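Local coordinates for protein thiosulfate sulfurtransferase (PDB 1YT8) that probably catalyses transfer of sulfur from thiosulfate to cyanide, using a chain built of repeated rhodanese-like domains, at residues D111-S116 / T314-S319; E135-L140 / I223-A228. One frame throughout, in Å; residues are numbered along the deposited sequence.

Contact 1: residues D111-S116 / T314-S319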
ATOM      1  N   ASP A 111       7.216 -10.998  -4.058  1.00 13.63           N
ATOM      2  CA  ASP A 111       6.026 -10.176  -4.275  1.00 13.99           C
ATOM      3  C   ASP A 111       5.844  -9.116  -3.188  1.00 12.64           C
ATOM      4  O   ASP A 111       6.763  -8.865  -2.404  1.00 15.03           O
ATOM      5  CB  ASP A 111       4.767 -11.050  -4.383  1.00 13.12           C
ATOM      6  CG  ASP A 111       3.771 -10.508  -5.394  1.00 14.34           C
ATOM      7  OD1 ASP A 111       3.029  -9.558  -5.070  1.00 12.70           O
ATOM      8  OD2 ASP A 111       3.745 -11.021  -6.531  1.00 14.70           O
ATOM      9  N   VAL A 112       4.669  -8.489  -3.153  1.00 12.16           N
ATOM     10  CA  VAL A 112       4.384  -7.439  -2.171  1.00 12.99           C
ATOM     11  C   VAL A 112       3.129  -7.727  -1.339  1.00 11.02           C
ATOM     12  O   VAL A 112       2.292  -8.539  -1.734  1.00 15.08           O
ATOM     13  CB  VAL A 112       4.212  -6.065  -2.868  1.00 13.52           C
ATOM     14  CG1 VAL A 112       5.482  -5.699  -3.620  1.00 13.21           C
ATOM     15  CG2 VAL A 112       3.021  -6.110  -3.831  1.00 11.24           C
ATOM     16  N   ASN A 113       3.015  -7.052  -0.194  1.00 11.87           N
ATOM     17  CA  ASN A 113       1.879  -7.205   0.727  1.00 11.38           C
ATOM     18  C   ASN A 113       1.670  -8.687   1.046  1.00 10.99           C
ATOM     19  O   ASN A 113       0.539  -9.183   1.091  1.00 10.05           O
ATOM     20  CB  ASN A 113       0.605  -6.622   0.099  1.00 13.03           C
ATOM     21  CG  ASN A 113       0.820  -5.228  -0.482  1.00 12.14           C
ATOM     22  OD1 ASN A 113       0.459  -4.970  -1.630  1.00 12.01           O
ATOM     23  ND2 ASN A 113       1.400  -4.325   0.307  1.00  8.34           N
ATOM     24  N   VAL A 114       2.777  -9.377   1.299  1.00 11.05           N
ATOM     25  CA  VAL A 114       2.755 -10.810   1.568  1.00 11.73           C
ATOM     26  C   VAL A 114       1.941 -11.251   2.786  1.00 11.81           C
ATOM     27  O   VAL A 114       1.189 -12.223   2.703  1.00 12.04           O
ATOM     28  CB  VAL A 114       4.197 -11.355   1.650  1.00 10.99           C
ATOM     29  CG1 VAL A 114       4.186 -12.865   1.861  1.00 10.66           C
ATOM     30  CG2 VAL A 114       4.930 -11.020   0.351  1.00 10.76           C
ATOM     31  N   PRO A 115       2.073 -10.554   3.928  1.00 10.71           N
ATOM     32  CA  PRO A 115       1.277 -10.991   5.080  1.00 10.93           C
ATOM     33  C   PRO A 115      -0.216 -11.006   4.739  1.00 11.62           C
ATOM     34  O   PRO A 115      -0.933 -11.962   5.055  1.00 11.04           O
ATOM     35  CB  PRO A 115       1.617  -9.954   6.146  1.00 12.11           C
ATOM     36  CG  PRO A 115       3.047  -9.613   5.827  1.00 12.80           C
ATOM     37  CD  PRO A 115       3.015  -9.486   4.312  1.00 10.01           C
ATOM     38  N   SER A 116      -0.677  -9.946   4.084  1.00  9.67           N
ATOM     39  CA  SER A 116      -2.081  -9.838   3.700  1.00 11.19           C
ATOM     40  C   SER A 116      -2.521 -10.937   2.739  1.00 10.34           C
ATOM     41  O   SER A 116      -3.601 -11.516   2.894  1.00 12.50           O
ATOM     42  CB  SER A 116      -2.353  -8.474   3.059  1.00 10.59           C
ATOM     43  OG  SER A 116      -2.116  -7.419   3.974  1.00 12.95           O
ATOM     44  N   THR A 314      -1.686  -3.749   4.274  1.00 13.91           N
ATOM     45  CA  THR A 314      -1.445  -3.370   5.664  1.00 13.49           C
ATOM     46  C   THR A 314      -0.044  -2.825   5.971  1.00 15.31           C
ATOM     47  O   THR A 314       0.101  -1.851   6.714  1.00 15.09           O
ATOM     48  CB  THR A 314      -1.736  -4.568   6.598  1.00 14.52           C
ATOM     49  OG1 THR A 314      -2.945  -5.218   6.176  1.00 12.07           O
ATOM     50  CG2 THR A 314      -1.913  -4.099   8.031  1.00 14.79           C
ATOM     51  N   ASP A 315       0.979  -3.449   5.396  1.00 13.48           N
ATOM     52  CA  ASP A 315       2.360  -3.041   5.634  1.00 14.42           C
ATOM     53  C   ASP A 315       2.757  -1.669   5.078  1.00 14.96           C
ATOM     54  O   ASP A 315       3.799  -1.126   5.452  1.00 16.61           O
ATOM     55  CB  ASP A 315       3.312  -4.115   5.101  1.00 15.81           C
ATOM     56  CG  ASP A 315       3.132  -4.366   3.622  1.00 15.32           C
ATOM     57  OD1 ASP A 315       2.046  -4.844   3.225  1.00 17.07           O
ATOM     58  OD2 ASP A 315       4.077  -4.076   2.857  1.00 16.06           O
ATOM     59  N   HIS A 316       1.940  -1.107   4.189  1.00 14.67           N
ATOM     60  CA  HIS A 316       2.234   0.210   3.629  1.00 15.92           C
ATOM     61  C   HIS A 316       1.895   1.306   4.636  1.00 17.17           C
ATOM     62  O   HIS A 316       2.403   2.424   4.544  1.00 16.46           O
ATOM     63  CB  HIS A 316       1.419   0.471   2.354  1.00 13.81           C
ATOM     64  CG  HIS A 316       1.882  -0.304   1.160  1.00 15.21           C
ATOM     65  ND1 HIS A 316       1.438  -0.031  -0.117  1.00 15.82           N
ATOM     66  CD2 HIS A 316       2.738  -1.348   1.043  1.00 14.47           C
ATOM     67  CE1 HIS A 316       1.999  -0.871  -0.968  1.00 15.68           C
ATOM     68  NE2 HIS A 316       2.792  -1.681  -0.289  1.00 15.32           N
ATOM     69  N   VAL A 317       1.029   0.973   5.591  1.00 18.03           N
ATOM     70  CA  VAL A 317       0.573   1.921   6.605  1.00 17.25           C
ATOM     71  C   VAL A 317       1.070   1.552   8.001  1.00 17.83           C
ATOM     72  O   VAL A 317       1.746   2.342   8.663  1.00 19.24           O
ATOM     73  CB  VAL A 317      -0.972   1.978   6.618  1.00 17.93           C
ATOM     74  CG1 VAL A 317      -1.459   3.002   7.634  1.00 19.72           C
ATOM     75  CG2 VAL A 317      -1.484   2.315   5.218  1.00 20.45           C
ATOM     76  N   ALA A 318       0.718   0.353   8.449  1.00 16.93           N
ATOM     77  CA  ALA A 318       1.136  -0.135   9.759  1.00 17.15           C
ATOM     78  C   ALA A 318       2.403  -0.956   9.564  1.00 14.43           C
ATOM     79  O   ALA A 318       2.374  -2.187   9.578  1.00 16.10           O
ATOM     80  CB  ALA A 318       0.035  -0.988  10.376  1.00 15.70           C
ATOM     81  N   SER A 319       3.516  -0.255   9.377  1.00 14.34           N
ATOM     82  CA  SER A 319       4.804  -0.886   9.144  1.00 13.67           C
ATOM     83  C   SER A 319       5.480  -1.387  10.415  1.00 13.68           C
ATOM     84  O   SER A 319       6.422  -2.178  10.356  1.00 16.14           O
ATOM     85  CB  SER A 319       5.718   0.092   8.400  1.00 14.83           C
ATOM     86  OG  SER A 319       5.099   0.498   7.187  1.00 15.10           O
TER
HETATM   87  O   HOH W   1       4.918  -5.292   0.691  1.00 13.98           O
HETATM   88  O   HOH W   2       0.542  -6.986   4.393  1.00 14.80           O

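Contact 2: residues E135-L140 / I223-A228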
ATOM      1  N   GLU A 135     -15.334 -20.346 -15.806  1.00 15.03           N
ATOM      2  CA  GLU A 135     -16.281 -20.961 -16.733  1.00 14.97           C
ATOM      3  C   GLU A 135     -17.674 -21.090 -16.139  1.00 14.30           C
ATOM      4  O   GLU A 135     -18.674 -20.977 -16.853  1.00 14.45           O
ATOM      5  CB  GLU A 135     -15.789 -22.346 -17.174  1.00 16.74           C
ATOM      6  CG  GLU A 135     -14.529 -22.329 -18.033  1.00 17.90           C
ATOM      7  CD  GLU A 135     -13.244 -22.283 -17.223  1.00 17.22           C
ATOM      8  OE1 GLU A 135     -13.309 -22.175 -15.979  1.00 16.74           O
ATOM      9  OE2 GLU A 135     -12.160 -22.359 -17.836  1.00 21.20           O
ATOM     10  N   GLU A 136     -17.748 -21.339 -14.837  1.00 16.18           N
ATOM     11  CA  GLU A 136     -19.048 -21.469 -14.191  1.00 14.02           C
ATOM     12  C   GLU A 136     -19.748 -20.119 -14.142  1.00 15.26           C
ATOM     13  O   GLU A 136     -20.959 -20.034 -14.345  1.00 11.91           O
ATOM     14  CB  GLU A 136     -18.894 -22.027 -12.774  1.00 17.20           C
ATOM     15  CG  GLU A 136     -18.492 -23.493 -12.735  1.00 20.03           C
ATOM     16  CD  GLU A 136     -18.361 -24.024 -11.323  1.00 24.18           C
ATOM     17  OE1 GLU A 136     -17.427 -23.594 -10.607  1.00 22.19           O
ATOM     18  OE2 GLU A 136     -19.200 -24.868 -10.926  1.00 24.91           O
ATOM     19  N   VAL A 137     -18.984 -19.064 -13.869  1.00 14.61           N
ATOM     20  CA  VAL A 137     -19.554 -17.723 -13.803  1.00 11.81           C
ATOM     21  C   VAL A 137     -19.975 -17.284 -15.202  1.00 12.70           C
ATOM     22  O   VAL A 137     -21.005 -16.633 -15.374  1.00 12.25           O
ATOM     23  CB  VAL A 137     -18.543 -16.724 -13.200  1.00 12.65           C
ATOM     24  CG1 VAL A 137     -19.136 -15.310 -13.173  1.00 12.68           C
ATOM     25  CG2 VAL A 137     -18.178 -17.170 -11.789  1.00 12.68           C
ATOM     26  N   GLN A 138     -19.185 -17.647 -16.207  1.00 12.82           N
ATOM     27  CA  GLN A 138     -19.531 -17.300 -17.586  1.00 14.83           C
ATOM     28  C   GLN A 138     -20.857 -17.976 -17.952  1.00 13.86           C
ATOM     29  O   GLN A 138     -21.696 -17.394 -18.637  1.00 16.71           O
ATOM     30  CB  GLN A 138     -18.446 -17.777 -18.551  1.00 14.31           C
ATOM     31  CG  GLN A 138     -18.769 -17.524 -20.025  1.00 15.30           C
ATOM     32  CD  GLN A 138     -18.897 -16.045 -20.342  1.00 19.72           C
ATOM     33  OE1 GLN A 138     -20.001 -15.516 -20.516  1.00 20.66           O
ATOM     34  NE2 GLN A 138     -17.761 -15.363 -20.402  1.00 17.33           N
ATOM     35  N   ALA A 139     -21.035 -19.214 -17.500  1.00 14.23           N
ATOM     36  CA  ALA A 139     -22.264 -19.946 -17.790  1.00 13.87           C
ATOM     37  C   ALA A 139     -23.452 -19.253 -17.126  1.00 14.42           C
ATOM     38  O   ALA A 139     -24.534 -19.160 -17.713  1.00 15.35           O
ATOM     39  CB  ALA A 139     -22.145 -21.399 -17.309  1.00 14.92           C
ATOM     40  N   LEU A 140     -23.254 -18.765 -15.903  1.00 13.64           N
ATOM     41  CA  LEU A 140     -24.314 -18.059 -15.190  1.00 14.22           C
ATOM     42  C   LEU A 140     -24.733 -16.820 -15.988  1.00 15.05           C
ATOM     43  O   LEU A 140     -25.917 -16.486 -16.067  1.00 14.90           O
ATOM     44  CB  LEU A 140     -23.840 -17.650 -13.787  1.00 14.05           C
ATOM     45  CG  LEU A 140     -23.737 -18.785 -12.763  1.00 15.78           C
ATOM     46  CD1 LEU A 140     -23.077 -18.284 -11.489  1.00 15.44           C
ATOM     47  CD2 LEU A 140     -25.134 -19.326 -12.464  1.00 15.18           C
ATOM     48  N   ILE A 223      -7.567 -12.456 -13.714  1.00 12.09           N
ATOM     49  CA  ILE A 223      -6.472 -13.263 -14.239  1.00 14.33           C
ATOM     50  C   ILE A 223      -7.071 -14.579 -14.733  1.00 13.43           C
ATOM     51  O   ILE A 223      -6.789 -15.026 -15.846  1.00 14.16           O
ATOM     52  CB  ILE A 223      -5.417 -13.566 -13.140  1.00 13.70           C
ATOM     53  CG1 ILE A 223      -4.545 -12.329 -12.914  1.00 14.82           C
ATOM     54  CG2 ILE A 223      -4.561 -14.773 -13.534  1.00 14.44           C
ATOM     55  CD1 ILE A 223      -3.510 -12.468 -11.800  1.00 13.57           C
ATOM     56  N   GLY A 224      -7.908 -15.182 -13.894  1.00 14.79           N
ATOM     57  CA  GLY A 224      -8.541 -16.440 -14.250  1.00 15.30           C
ATOM     58  C   GLY A 224      -9.504 -16.294 -15.411  1.00 14.51           C
ATOM     59  O   GLY A 224      -9.681 -17.224 -16.199  1.00 15.16           O
ATOM     60  N   TRP A 225     -10.140 -15.131 -15.509  1.00 14.10           N
ATOM     61  CA  TRP A 225     -11.085 -14.856 -16.588  1.00 15.07           C
ATOM     62  C   TRP A 225     -10.322 -14.863 -17.916  1.00 15.52           C
ATOM     63  O   TRP A 225     -10.763 -15.454 -18.900  1.00 16.39           O
ATOM     64  CB  TRP A 225     -11.750 -13.492 -16.352  1.00 15.55           C
ATOM     65  CG  TRP A 225     -13.040 -13.294 -17.093  1.00 12.91           C
ATOM     66  CD1 TRP A 225     -13.217 -12.631 -18.276  1.00 15.07           C
ATOM     67  CD2 TRP A 225     -14.339 -13.767 -16.701  1.00 14.20           C
ATOM     68  NE1 TRP A 225     -14.546 -12.661 -18.645  1.00 13.39           N
ATOM     69  CE2 TRP A 225     -15.255 -13.351 -17.695  1.00 13.12           C
ATOM     70  CE3 TRP A 225     -14.816 -14.504 -15.606  1.00 13.56           C
ATOM     71  CZ2 TRP A 225     -16.623 -13.646 -17.626  1.00 14.44           C
ATOM     72  CZ3 TRP A 225     -16.177 -14.798 -15.537  1.00 11.97           C
ATOM     73  CH2 TRP A 225     -17.064 -14.368 -16.543  1.00 16.55           C
ATOM     74  N   THR A 226      -9.166 -14.210 -17.930  1.00 15.56           N
ATOM     75  CA  THR A 226      -8.332 -14.152 -19.125  1.00 16.86           C
ATOM     76  C   THR A 226      -7.778 -15.534 -19.455  1.00 17.09           C
ATOM     77  O   THR A 226      -7.812 -15.962 -20.609  1.00 16.46           O
ATOM     78  CB  THR A 226      -7.156 -13.173 -18.928  1.00 16.48           C
ATOM     79  OG1 THR A 226      -7.673 -11.856 -18.722  1.00 19.95           O
ATOM     80  CG2 THR A 226      -6.238 -13.173 -20.144  1.00 19.01           C
ATOM     81  N   LEU A 227      -7.280 -16.236 -18.441  1.00 16.52           N
ATOM     82  CA  LEU A 227      -6.724 -17.569 -18.652  1.00 17.28           C
ATOM     83  C   LEU A 227      -7.783 -18.531 -19.184  1.00 18.73           C
ATOM     84  O   LEU A 227      -7.463 -19.495 -19.880  1.00 19.80           O
ATOM     85  CB  LEU A 227      -6.132 -18.115 -17.347  1.00 18.06           C
ATOM     86  CG  LEU A 227      -4.939 -17.350 -16.767  1.00 18.04           C
ATOM     87  CD1 LEU A 227      -4.519 -17.985 -15.443  1.00 17.45           C
ATOM     88  CD2 LEU A 227      -3.786 -17.358 -17.759  1.00 18.46           C
ATOM     89  N   ALA A 228      -9.043 -18.266 -18.855  1.00 18.16           N
ATOM     90  CA  ALA A 228     -10.145 -19.106 -19.313  1.00 18.77           C
ATOM     91  C   ALA A 228     -10.530 -18.729 -20.742  1.00 18.69           C
ATOM     92  O   ALA A 228     -11.396 -19.362 -21.354  1.00 19.70           O
ATOM     93  CB  ALA A 228     -11.346 -18.945 -18.384  1.00 19.49           C
TER
HETATM   94  O   HOH W   3     -12.058 -22.217 -20.472  1.00 22.29           O

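Contact 1: residues D111-S116 / T314-S319
The N-terminal end of helix 114-127 meets the short helical turn 314-317 of a rhodanese-like domain here, and Asn-113, at the N-cap position of the long helix, covers more of the contact than any other residue. Its side chain makes no capping bond; instead the amide reaches across to the other segment. With CG beside the backbone N (chi1 -48°), ND2 is brought to Asp-315 OD1 at 3.0 Å. The N-H...O angle of 171° makes the bond nearly straight, and the carboxylate oxygen is met on its syn side, 20° out of plane. Asn-113 ND2 also lies 3.0 Å from His-316 NE2, approaching the imidazole obliquely. A short amide suits this place, since its one nitrogen can serve a carboxylate and still sit beside a ring.

Asp-315 has both oxygens in use. Water 1 donates to Asp-315 OD2 and accepts from the backbone N of Asn-113, while water 2 donates to Asp-315 OD1 and to Ser-116 OG. OD1 thus accepts from an amide and a water, and the ordered waters tie the carboxylate to Asn-113 N and Ser-116 OG at the start of the helix. The small hydroxyl side chains of Ser-116 and Thr-314 let the two backbones come close, and each hydroxyl is anchored to helix 307-312, which comes just before Thr-314, by Val-311 O and Leu-310 O respectively. Behind Asp-315 the turn is tied down by Ser-319 OG, which donates to Asp-315 O at 2.7 Å.

Contact 2: residues E135-L140 / I223-A228
The indole of Trp-225 points the edge of its six-membered ring at helix 134-142, and Val-137 meets that edge: its CB lies in the ring plane, 3.8 Å from Trp-225 CZ3, with CG1 close to the same carbon and near the plane. The backbone N of Gln-138 comes to 3.9 Å from Trp-225 CH2, so the ring tip also reaches the helix backbone. The Gln-138 side chain passes close to the neighbouring CZ2 corner with its amide plane turned 48° from the indole. The Trp-225 side chain also touches Leu-218 of strand 215-218, Ala-134 and Leu-141 of helix 134-142, and Gln-230 and Leu-232 of the following loop.

The indole gets there because CG stands anti to the backbone N (chi1 -160°), which carries the ring across from helix 221-227. Tryptophan suits the place: it is long enough to bridge two helices packed against the same sheet of this rhodanese-like domain, and its NE1 is satisfied by Gln-231 O. A branched valine offers a compact apolar partner and also touches Leu-218.

Toward the surface, Ala-228 is small enough to let Glu-135 fold over it. The glutamate bends at chi2 (85°), bringing OE2 to 3.6 Å from Ala-228 CB. Water 3 donates to Glu-135 OE2 at 2.6 Å and to Ala-228 O at 3.1 Å.

No direct hydrogen bond joins the two segments, which implies that apolar contact at the indole edge holds the buried side, while water completes the polar link at the solvent-facing side.

Contact 2 is nested along the chain inside the loop closed by contact 1: 111-116 comes first, then 135-140 and 223-228, and 314-319 last. Their centres lie 29 Å apart, and the nearest atoms, about 9 Å apart, do not touch. Contact 2 joins two helices of a single rhodanese-like domain, beside the parallel sheet that includes strand 215-218. Contact 1 has its centre about 7 Å from the centre of the chain in space and brings the start of helix 114-127 against the domain containing strands 283-287 and 324-328. Helix 501-512 touches residues of both regions. One contact therefore acts within one rhodanese-like domain, whereas the other joins segments 198 residues apart, with the whole of contact 2 between them.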